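Long-range contacts in Baccell_00856 (PDB 5MVH), which probably hydrolyses glycosidic bonds of rhamnose-containing sugars, as a beta-propeller glycoside hydrolase of Bacteroides cellulosilyticus: residues N181-V186 / N234-Y239; D192-Y197 / W214-H219; E350-R355 / F371-N376. All blocks are in the same frame, centred on the assembly; numbering follows the deposited sequence.

Contact 1: N181-V186 / N234-Y239; sequences NRVQDV and NGVTWY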
loop_
_atom_site.group_PDB
_atom_site.type_symbol
_atom_site.label_atom_id
_atom_site.label_comp_id
_atom_site.label_asym_id
_atom_site.label_seq_id
_atom_site.Cartn_x
_atom_site.Cartn_y
_atom_site.Cartn_z
ATOM N N ASN A 181 -9.906 8.473 17.521
ATOM C CA ASN A 181 -10.307 7.498 18.512
ATOM C C ASN A 181 -9.797 6.133 18.094
ATOM O O ASN A 181 -9.749 5.841 16.899
ATOM C CB ASN A 181 -11.812 7.473 18.635
ATOM C CG ASN A 181 -12.345 8.696 19.343
ATOM O OD1 ASN A 181 -12.118 8.874 20.530
ATOM N ND2 ASN A 181 -13.038 9.562 18.605
ATOM N N ARG A 182 -9.391 5.322 19.069
ATOM C CA ARG A 182 -9.043 3.915 18.787
ATOM C C ARG A 182 -10.268 3.137 18.307
ATOM O O ARG A 182 -11.332 3.277 18.884
ATOM C CB ARG A 182 -8.491 3.232 20.032
ATOM C CG ARG A 182 -8.098 1.762 19.865
ATOM C CD ARG A 182 -6.746 1.596 19.164
ATOM N NE ARG A 182 -5.615 1.710 20.105
ATOM C CZ ARG A 182 -4.733 2.713 20.177
ATOM N NH1 ARG A 182 -4.759 3.753 19.359
ATOM N NH2 ARG A 182 -3.793 2.667 21.105
ATOM N N VAL A 183 -10.097 2.304 17.277
ATOM C CA VAL A 183 -11.176 1.415 16.815
ATOM C C VAL A 183 -10.898 -0.003 17.249
ATOM O O VAL A 183 -11.769 -0.655 17.812
ATOM C CB VAL A 183 -11.368 1.416 15.286
ATOM C CG1 VAL A 183 -12.684 0.735 14.938
ATOM C CG2 VAL A 183 -11.370 2.823 14.743
ATOM N N GLN A 184 -9.691 -0.477 16.955
ATOM C CA GLN A 184 -9.274 -1.836 17.255
ATOM C C GLN A 184 -7.832 -1.840 17.758
ATOM O O GLN A 184 -6.942 -1.282 17.116
ATOM C CB GLN A 184 -9.407 -2.732 16.029
ATOM C CG GLN A 184 -10.852 -2.968 15.528
ATOM C CD GLN A 184 -11.702 -3.794 16.492
ATOM O OE1 GLN A 184 -11.184 -4.440 17.402
ATOM N NE2 GLN A 184 -13.035 -3.775 16.290
ATOM N N ASP A 185 -7.680 -2.487 18.917
ATOM C CA ASP A 185 -6.427 -2.747 19.663
ATOM C C ASP A 185 -5.947 -4.175 19.377
ATOM O O ASP A 185 -4.744 -4.461 19.399
ATOM C CB ASP A 185 -6.724 -2.705 21.208
ATOM C CG ASP A 185 -6.775 -1.301 21.791
ATOM O OD1 ASP A 185 -5.928 -0.506 21.436
ATOM O OD2 ASP A 185 -7.633 -0.994 22.674
ATOM N N VAL A 186 -6.893 -5.102 19.280
ATOM C CA VAL A 186 -6.575 -6.468 18.902
ATOM C C VAL A 186 -7.621 -7.036 17.947
ATOM O O VAL A 186 -8.679 -7.535 18.331
ATOM C CB VAL A 186 -6.220 -7.398 20.075
ATOM C CG1 VAL A 186 -7.452 -7.838 20.873
ATOM C CG2 VAL A 186 -5.403 -8.585 19.537
ATOM N N ASN A 234 -16.712 1.094 9.649
ATOM C CA ASN A 234 -15.504 1.805 10.058
ATOM C C ASN A 234 -14.663 1.049 11.084
ATOM O O ASN A 234 -14.027 1.663 11.948
ATOM C CB ASN A 234 -15.850 3.216 10.531
ATOM C CG ASN A 234 -16.327 4.104 9.411
ATOM O OD1 ASN A 234 -16.073 3.842 8.239
ATOM N ND2 ASN A 234 -16.969 5.201 9.776
ATOM N N GLY A 235 -14.661 -0.284 10.962
ATOM C CA GLY A 235 -13.762 -1.156 11.719
ATOM C C GLY A 235 -14.315 -1.737 13.006
ATOM O O GLY A 235 -13.561 -2.374 13.751
ATOM N N VAL A 236 -15.615 -1.532 13.299
ATOM C CA VAL A 236 -16.170 -1.987 14.587
ATOM C C VAL A 236 -16.515 -3.487 14.540
ATOM O O VAL A 236 -16.093 -4.274 15.410
ATOM C CB VAL A 236 -17.413 -1.178 15.036
ATOM C CG1 VAL A 236 -17.950 -1.697 16.365
ATOM C CG2 VAL A 236 -17.107 0.314 15.164
ATOM N N THR A 237 -17.265 -3.874 13.515
ATOM C CA THR A 237 -17.620 -5.251 13.285
ATOM C C THR A 237 -17.000 -5.764 11.971
ATOM O O THR A 237 -16.801 -5.013 11.007
ATOM C CB THR A 237 -19.156 -5.438 13.312
ATOM O OG1 THR A 237 -19.787 -4.683 12.272
ATOM C CG2 THR A 237 -19.733 -4.987 14.645
ATOM N N TRP A 238 -16.685 -7.051 11.952
ATOM C CA TRP A 238 -15.928 -7.650 10.868
ATOM C C TRP A 238 -16.606 -8.876 10.333
ATOM O O TRP A 238 -17.177 -9.637 11.094
ATOM C CB TRP A 238 -14.499 -7.972 11.327
ATOM C CG TRP A 238 -13.740 -6.714 11.558
ATOM C CD1 TRP A 238 -13.750 -5.946 12.687
ATOM C CD2 TRP A 238 -12.916 -6.030 10.612
ATOM N NE1 TRP A 238 -12.966 -4.831 12.510
ATOM C CE2 TRP A 238 -12.449 -4.856 11.240
ATOM C CE3 TRP A 238 -12.544 -6.280 9.294
ATOM C CZ2 TRP A 238 -11.600 -3.947 10.592
ATOM C CZ3 TRP A 238 -11.689 -5.359 8.630
ATOM C CH2 TRP A 238 -11.231 -4.220 9.297
ATOM N N TYR A 239 -16.529 -9.048 9.019
ATOM C CA TYR A 239 -17.136 -10.151 8.272
ATOM C C TYR A 239 -16.166 -10.873 7.350
ATOM O O TYR A 239 -15.155 -10.309 6.916
ATOM C CB TYR A 239 -18.278 -9.599 7.421
ATOM C CG TYR A 239 -19.404 -9.140 8.286
ATOM C CD1 TYR A 239 -19.423 -7.844 8.826
ATOM C CD2 TYR A 239 -20.462 -9.996 8.587
ATOM C CE1 TYR A 239 -20.459 -7.440 9.659
ATOM C CE2 TYR A 239 -21.513 -9.592 9.406
ATOM C CZ TYR A 239 -21.503 -8.315 9.957
ATOM O OH TYR A 239 -22.545 -7.913 10.777
#

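Contact 2: D192-Y197 / W214-H219; sequences DQRNAY and WRETWH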
loop_
_atom_site.group_PDB
_atom_site.type_symbol
_atom_site.label_atom_id
_atom_site.label_comp_id
_atom_site.label_asym_id
_atom_site.label_seq_id
_atom_site.Cartn_x
_atom_site.Cartn_y
_atom_site.Cartn_z
ATOM N N ASP A 192 0.617 -15.031 20.800
ATOM C CA ASP A 192 1.995 -15.181 21.269
ATOM C C ASP A 192 2.728 -16.359 20.636
ATOM O O ASP A 192 3.639 -16.951 21.237
ATOM C CB ASP A 192 2.019 -15.287 22.802
ATOM C CG ASP A 192 2.606 -14.080 23.414
ATOM O OD1 ASP A 192 1.845 -13.099 23.571
ATOM O OD2 ASP A 192 3.829 -14.101 23.681
ATOM N N GLN A 193 2.326 -16.659 19.401
ATOM C CA GLN A 193 2.728 -17.847 18.683
ATOM C C GLN A 193 3.310 -17.478 17.329
ATOM O O GLN A 193 4.400 -17.941 16.974
ATOM C CB GLN A 193 1.492 -18.714 18.457
ATOM C CG GLN A 193 1.760 -20.115 17.980
ATOM C CD GLN A 193 1.767 -21.091 19.123
ATOM O OE1 GLN A 193 2.790 -21.712 19.395
ATOM N NE2 GLN A 193 0.623 -21.222 19.813
ATOM N N ARG A 194 2.537 -16.680 16.571
ATOM C CA ARG A 194 2.832 -16.317 15.202
ATOM C C ARG A 194 2.723 -14.816 14.973
ATOM O O ARG A 194 2.156 -14.061 15.779
ATOM C CB ARG A 194 1.900 -17.037 14.226
ATOM C CG ARG A 194 0.397 -16.725 14.363
ATOM C CD ARG A 194 -0.474 -17.651 13.490
ATOM N NE ARG A 194 -0.092 -19.037 13.751
ATOM C CZ ARG A 194 -0.463 -19.759 14.812
ATOM N NH1 ARG A 194 -1.323 -19.289 15.722
ATOM N NH2 ARG A 194 0.037 -20.985 14.968
ATOM N N ASN A 195 3.288 -14.423 13.844
ATOM C CA ASN A 195 3.320 -13.052 13.381
ATOM C C ASN A 195 2.366 -12.913 12.197
ATOM O O ASN A 195 1.971 -13.900 11.589
ATOM C CB ASN A 195 4.732 -12.750 12.946
ATOM C CG ASN A 195 5.717 -12.976 14.064
ATOM O OD1 ASN A 195 6.671 -13.777 13.952
ATOM N ND2 ASN A 195 5.474 -12.298 15.167
ATOM N N ALA A 196 2.024 -11.666 11.877
ATOM C CA ALA A 196 1.121 -11.371 10.773
ATOM C C ALA A 196 1.567 -10.091 10.101
ATOM O O ALA A 196 2.150 -9.239 10.763
ATOM C CB ALA A 196 -0.297 -11.238 11.273
ATOM N N TYR A 197 1.325 -10.007 8.782
ATOM C CA TYR A 197 1.693 -8.863 7.926
ATOM C C TYR A 197 0.529 -8.591 6.991
ATOM O O TYR A 197 0.147 -9.454 6.229
ATOM C CB TYR A 197 2.954 -9.189 7.095
ATOM C CG TYR A 197 4.143 -9.448 7.984
ATOM C CD1 TYR A 197 4.939 -8.404 8.421
ATOM C CD2 TYR A 197 4.419 -10.711 8.454
ATOM C CE1 TYR A 197 6.004 -8.626 9.273
ATOM C CE2 TYR A 197 5.487 -10.932 9.324
ATOM C CZ TYR A 197 6.260 -9.896 9.718
ATOM O OH TYR A 197 7.325 -10.141 10.569
ATOM N N TRP A 214 0.242 -14.978 7.538
ATOM C CA TRP A 214 0.853 -15.373 8.788
ATOM C C TRP A 214 2.358 -15.600 8.572
ATOM O O TRP A 214 2.818 -15.861 7.452
ATOM C CB TRP A 214 0.245 -16.691 9.307
ATOM C CG TRP A 214 -1.235 -16.670 9.645
ATOM C CD1 TRP A 214 -2.200 -17.412 9.058
ATOM C CD2 TRP A 214 -1.873 -15.944 10.703
ATOM N NE1 TRP A 214 -3.441 -17.161 9.643
ATOM C CE2 TRP A 214 -3.257 -16.266 10.661
ATOM C CE3 TRP A 214 -1.423 -15.037 11.667
ATOM C CZ2 TRP A 214 -4.177 -15.717 11.550
ATOM C CZ3 TRP A 214 -2.348 -14.478 12.538
ATOM C CH2 TRP A 214 -3.715 -14.806 12.461
ATOM N N ARG A 215 3.100 -15.585 9.680
ATOM C CA ARG A 215 4.481 -15.990 9.720
ATOM C C ARG A 215 4.703 -16.706 11.034
ATOM O O ARG A 215 4.538 -16.125 12.089
ATOM C CB ARG A 215 5.443 -14.812 9.534
ATOM C CG ARG A 215 6.934 -15.223 9.514
ATOM C CD ARG A 215 7.889 -14.049 9.625
ATOM N NE ARG A 215 7.842 -13.214 8.443
ATOM C CZ ARG A 215 8.640 -12.182 8.181
ATOM N NH1 ARG A 215 9.608 -11.818 9.007
ATOM N NH2 ARG A 215 8.467 -11.509 7.052
ATOM N N GLU A 216 5.043 -17.990 10.966
ATOM C CA GLU A 216 5.225 -18.801 12.184
ATOM C C GLU A 216 6.411 -18.436 13.045
ATOM O O GLU A 216 6.264 -18.365 14.268
ATOM C CB GLU A 216 5.291 -20.304 11.853
ATOM C CG GLU A 216 3.957 -20.906 11.427
ATOM C CD GLU A 216 2.781 -20.525 12.324
ATOM O OE1 GLU A 216 1.894 -19.765 11.856
ATOM O OE2 GLU A 216 2.728 -20.982 13.511
ATOM N N THR A 217 7.568 -18.227 12.423
ATOM C CA THR A 217 8.777 -17.841 13.142
ATOM C C THR A 217 9.070 -16.370 12.865
ATOM O O THR A 217 8.225 -15.656 12.330
ATOM C CB THR A 217 9.979 -18.724 12.778
ATOM O OG1 THR A 217 10.429 -18.406 11.452
ATOM C CG2 THR A 217 9.636 -20.218 12.881
ATOM N N TRP A 218 10.242 -15.890 13.261
ATOM C CA TRP A 218 10.653 -14.537 12.934
ATOM C C TRP A 218 11.155 -14.425 11.497
ATOM O O TRP A 218 11.313 -13.320 11.015
ATOM C CB TRP A 218 11.765 -14.058 13.887
ATOM C CG TRP A 218 11.343 -14.092 15.338
ATOM C CD1 TRP A 218 11.829 -14.919 16.322
ATOM C CD2 TRP A 218 10.332 -13.288 15.959
ATOM N NE1 TRP A 218 11.206 -14.649 17.518
ATOM C CE2 TRP A 218 10.271 -13.665 17.320
ATOM C CE3 TRP A 218 9.492 -12.267 15.507
ATOM C CZ2 TRP A 218 9.380 -13.068 18.224
ATOM C CZ3 TRP A 218 8.606 -11.664 16.421
ATOM C CH2 TRP A 218 8.552 -12.080 17.744
ATOM N N HIS A 219 11.404 -15.551 10.837
ATOM C CA HIS A 219 12.073 -15.580 9.522
ATOM C C HIS A 219 11.049 -15.597 8.386
ATOM O O HIS A 219 10.075 -16.339 8.443
ATOM C CB HIS A 219 12.986 -16.810 9.384
HETATM O O HOH W 1 4.529 -20.617 15.484
#

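Contact 3: E350-R355 / F371-N376; sequences EERGSR and FTDLTN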
loop_
_atom_site.group_PDB
_atom_site.type_symbol
_atom_site.label_atom_id
_atom_site.label_comp_id
_atom_site.label_asym_id
_atom_site.label_seq_id
_atom_site.Cartn_x
_atom_site.Cartn_y
_atom_site.Cartn_z
ATOM N N GLU A 350 13.357 -7.967 -13.005
ATOM C CA GLU A 350 14.691 -8.071 -13.667
ATOM C C GLU A 350 14.635 -8.718 -15.072
ATOM O O GLU A 350 15.450 -8.390 -15.943
ATOM C CB GLU A 350 15.708 -8.810 -12.789
ATOM C CG GLU A 350 15.409 -10.280 -12.501
ATOM C CD GLU A 350 16.589 -11.016 -11.863
ATOM O OE1 GLU A 350 16.387 -12.109 -11.314
ATOM O OE2 GLU A 350 17.733 -10.505 -11.904
ATOM N N GLU A 351 13.667 -9.610 -15.286
ATOM C CA GLU A 351 13.399 -10.162 -16.629
ATOM C C GLU A 351 12.996 -9.112 -17.674
ATOM O O GLU A 351 13.168 -9.332 -18.858
ATOM C CB GLU A 351 12.309 -11.226 -16.562
ATOM C CG GLU A 351 12.720 -12.454 -15.754
ATOM C CD GLU A 351 11.750 -13.610 -15.872
ATOM O OE1 GLU A 351 10.645 -13.428 -16.428
ATOM O OE2 GLU A 351 12.106 -14.707 -15.404
ATOM N N ARG A 352 12.433 -8.001 -17.231
ATOM C CA ARG A 352 12.050 -6.923 -18.113
ATOM C C ARG A 352 12.930 -5.684 -17.938
ATOM O O ARG A 352 12.471 -4.574 -18.171
ATOM C CB ARG A 352 10.572 -6.594 -17.896
ATOM C CG ARG A 352 9.688 -7.812 -18.039
ATOM C CD ARG A 352 8.226 -7.442 -18.034
ATOM N NE ARG A 352 7.869 -6.717 -19.253
ATOM C CZ ARG A 352 7.455 -7.260 -20.393
ATOM N NH1 ARG A 352 7.283 -8.573 -20.524
ATOM N NH2 ARG A 352 7.200 -6.466 -21.424
ATOM N N GLY A 353 14.187 -5.888 -17.537
ATOM C CA GLY A 353 15.133 -4.809 -17.304
ATOM C C GLY A 353 14.806 -3.874 -16.158
ATOM O O GLY A 353 15.232 -2.728 -16.158
ATOM N N SER A 354 14.007 -4.334 -15.201
ATOM C CA SER A 354 13.615 -3.523 -14.028
ATOM C C SER A 354 12.936 -2.205 -14.390
ATOM O O SER A 354 13.080 -1.192 -13.707
ATOM C CB SER A 354 14.815 -3.332 -13.115
ATOM O OG SER A 354 15.290 -4.597 -12.682
ATOM N N ARG A 355 12.162 -2.234 -15.462
ATOM C CA ARG A 355 11.324 -1.121 -15.857
ATOM C C ARG A 355 10.056 -1.141 -15.034
ATOM O O ARG A 355 9.772 -2.107 -14.320
ATOM C CB ARG A 355 10.949 -1.231 -17.338
ATOM C CG ARG A 355 12.154 -1.150 -18.254
ATOM C CD ARG A 355 11.798 -1.603 -19.647
ATOM N NE ARG A 355 12.885 -1.331 -20.573
ATOM C CZ ARG A 355 12.848 -1.580 -21.889
ATOM N NH1 ARG A 355 11.772 -2.114 -22.466
ATOM N NH2 ARG A 355 13.912 -1.309 -22.632
ATOM N N PHE A 371 1.451 -7.937 -21.417
ATOM C CA PHE A 371 2.529 -7.319 -20.665
ATOM C C PHE A 371 3.086 -6.181 -21.483
ATOM O O PHE A 371 3.357 -6.342 -22.675
ATOM C CB PHE A 371 3.611 -8.335 -20.326
ATOM C CG PHE A 371 3.075 -9.540 -19.607
ATOM C CD1 PHE A 371 2.630 -10.638 -20.320
ATOM C CD2 PHE A 371 2.919 -9.535 -18.222
ATOM C CE1 PHE A 371 2.098 -11.737 -19.660
ATOM C CE2 PHE A 371 2.392 -10.633 -17.557
ATOM C CZ PHE A 371 1.986 -11.739 -18.278
ATOM N N THR A 372 3.222 -5.029 -20.845
ATOM C CA THR A 372 3.669 -3.822 -21.513
ATOM C C THR A 372 4.606 -3.083 -20.565
ATOM O O THR A 372 4.290 -2.936 -19.378
ATOM C CB THR A 372 2.495 -2.885 -21.867
ATOM O OG1 THR A 372 1.853 -2.458 -20.664
ATOM C CG2 THR A 372 1.454 -3.546 -22.744
ATOM N N ASP A 373 5.758 -2.644 -21.064
ATOM C CA ASP A 373 6.649 -1.790 -20.274
ATOM C C ASP A 373 6.186 -0.359 -20.369
ATOM O O ASP A 373 5.849 0.120 -21.459
ATOM C CB ASP A 373 8.104 -1.931 -20.730
ATOM C CG ASP A 373 8.684 -3.295 -20.397
ATOM O OD1 ASP A 373 8.181 -3.934 -19.440
ATOM O OD2 ASP A 373 9.626 -3.763 -21.097
ATOM N N LEU A 374 6.133 0.312 -19.221
ATOM C CA LEU A 374 5.658 1.716 -19.158
ATOM C C LEU A 374 6.751 2.770 -19.092
ATOM O O LEU A 374 6.478 3.962 -19.283
ATOM C CB LEU A 374 4.708 1.849 -17.978
ATOM C CG LEU A 374 3.563 0.835 -17.932
ATOM C CD1 LEU A 374 2.644 1.142 -16.766
ATOM C CD2 LEU A 374 2.779 0.843 -19.236
ATOM N N THR A 375 7.976 2.342 -18.803
ATOM C CA THR A 375 9.174 3.159 -18.889
ATOM C C THR A 375 10.179 2.454 -19.805
ATOM O O THR A 375 10.203 1.222 -19.876
ATOM C CB THR A 375 9.841 3.401 -17.508
ATOM O OG1 THR A 375 10.221 2.156 -16.897
ATOM C CG2 THR A 375 8.902 4.121 -16.585
ATOM N N ASN A 376 11.021 3.240 -20.472
ATOM C CA ASN A 376 12.085 2.704 -21.337
ATOM C C ASN A 376 13.411 2.613 -20.599
ATOM O O ASN A 376 14.430 2.255 -21.199
ATOM C CB ASN A 376 12.224 3.513 -22.654
ATOM C CG ASN A 376 12.711 4.954 -22.458
ATOM O OD1 ASN A 376 13.195 5.357 -21.390
ATOM N ND2 ASN A 376 12.620 5.733 -23.527
#

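Contact 1: N181-V186 / N234-Y239
Q184 and G235 make the polar link of this contact. The side-chain amide of Q184 donates to the backbone carbonyl of G235, with NE2 2.9 Å from G235 O. The bond is fairly straight, 159° at the hydrogen, and NE2 lies in the carbonyl plane. The Q184 chain bends at chi2 (-68°) and brings NE2 back to G235 O, which Q184 CG already touches at 3.3 Å. A second donor comes from W238, in the same segment as G235. W238 NE1 reaches G235 O at 2.8 Å, from well above the carbonyl plane. One carbonyl oxygen holds two N-H groups from different directions. The amide and indole planes stand 75° apart, and Q184 NE2 meets the indole at its edge. A leucine in place of Q184 has no N-H to give, and G235 O would probably keep only the off-plane bond from W238 within this contact.

The van der Waals part is small. V183 CG1 rests against two carbonyl oxygens, 3.4 Å from both N234 O and G235 O. The one apolar partner of V183 CG1 across the contact is V236 CG2, at 4.4 Å. A CB on G235 would crowd V183 CG1. At the backbone angles of G235 any CB would also collide with N234 O. Both reasons suit a glycine.

A classic beta bulge, with V183 and Q184 paired to the single residue M170, ends strand 179-184. That strand is outermost in its four-stranded antiparallel sheet. The 234-239 loop runs between strands 223-231 and 256-259 of the next sheet in the chain. W238 packs on M170 of the first sheet and on I208, L210 and A229 of the second, joining two neighbouring sheets of the propeller.

Contact 2: D192-Y197 / W214-H219
R194 lies over the indole of W214 and alongside the carboxylate of E216. R194 CD sits above one face of the six-membered ring, 3.8 Å from the W214 ring centroid, in a CH-pi contact. The guanidinium stands steeply to the indole, 80° between planes, and any cation-pi attraction is long and weak. A chi1 of 62° places R194 CG between its own N and C, and the chain runs across the indole toward E216. NE and NH2 each take one carboxylate oxygen. R194 NE is 2.8 Å from E216 OE1, in the guanidinium plane and on the syn lone pair. The bond from R194 NH2 to E216 OE2, 3.1 Å, is more bent and leaves the guanidinium plane. E216 OE1 is also hydrogen-bonded to H224 NE2.

Y197 and R215 meet more flatly, with ring and guanidinium planes 33° apart. Y197 OH lies over one face of the R215 guanidinium, 3.2 Å from R215 NH1, but the N-H does not point at the hydroxyl, so this is packing. R215 NE is hydrogen-bonded to N223 OD1.

N195 and R215 form an antiparallel hydrogen-bonded pair, with N195 N 2.7 Å from R215 O. A196 and W214 follow as a non-hydrogen-bonded pair, with A196 CB 4.0 Å from W214 CE3. This is the open end of the beta hairpin of strands 195-202 and 208-215, in a four-stranded antiparallel propeller blade.

Contact 3: E350-R355 / F371-N376
The carboxylate of D373 is shared by two arginines, R352 and R355, one on each oxygen. R352 NE lies 2.8 Å from D373 OD1. The bond is nearly straight, 171°, and comes in on the syn side but tilted from the carboxylate plane. R352 NH2 adds a weak bond to the same oxygen. R355 NH1 is 3.0 Å from D373 OD2 and arrives on the anti side, again tilted from the carboxylate plane. Its guanidinium stands almost upright to the carboxylate, 87° between planes. S357 also bonds to D373 OD1, so that oxygen has partners from both its own sheet and the loop.

Backbone and aliphatic parts line the arginines. F371 CB lies over one face of the R352 guanidinium, 3.7 Å from NH1. The R355 side chain is stretched out and runs past T375, with CD 3.3 Å from T375 O. N376 CA then lies over a face of the R355 guanidinium. The T375 hydroxyl is bonded to F377 O and V356 N.

The result is a surface salt-bridge network. It ties the loop between strands 342-347 and 357-361 to an edge strand, 369-373, of the same four-stranded antiparallel propeller blade.

How the contacts relate
From the N terminus, residues 181-186 come first, at the end of the last strand of one sheet. Contact 2 follows, opening at 192-197 and closing at 214-219 round the turn of a hairpin. The chain then reaches 234-239 and closes contact 1, whose loop thus encloses contact 2 whole. Contact 3 comes later, in series, and closes a short loop from 350-355 to 371-376. Contact 1 joins two successive sheets, while contacts 2 and 3 each act within one. The centres of contacts 1 and 2 lie about 22 Å apart. Contact 3 is on the opposite side of the chain's centre from contact 1, about 40 Å away between centres.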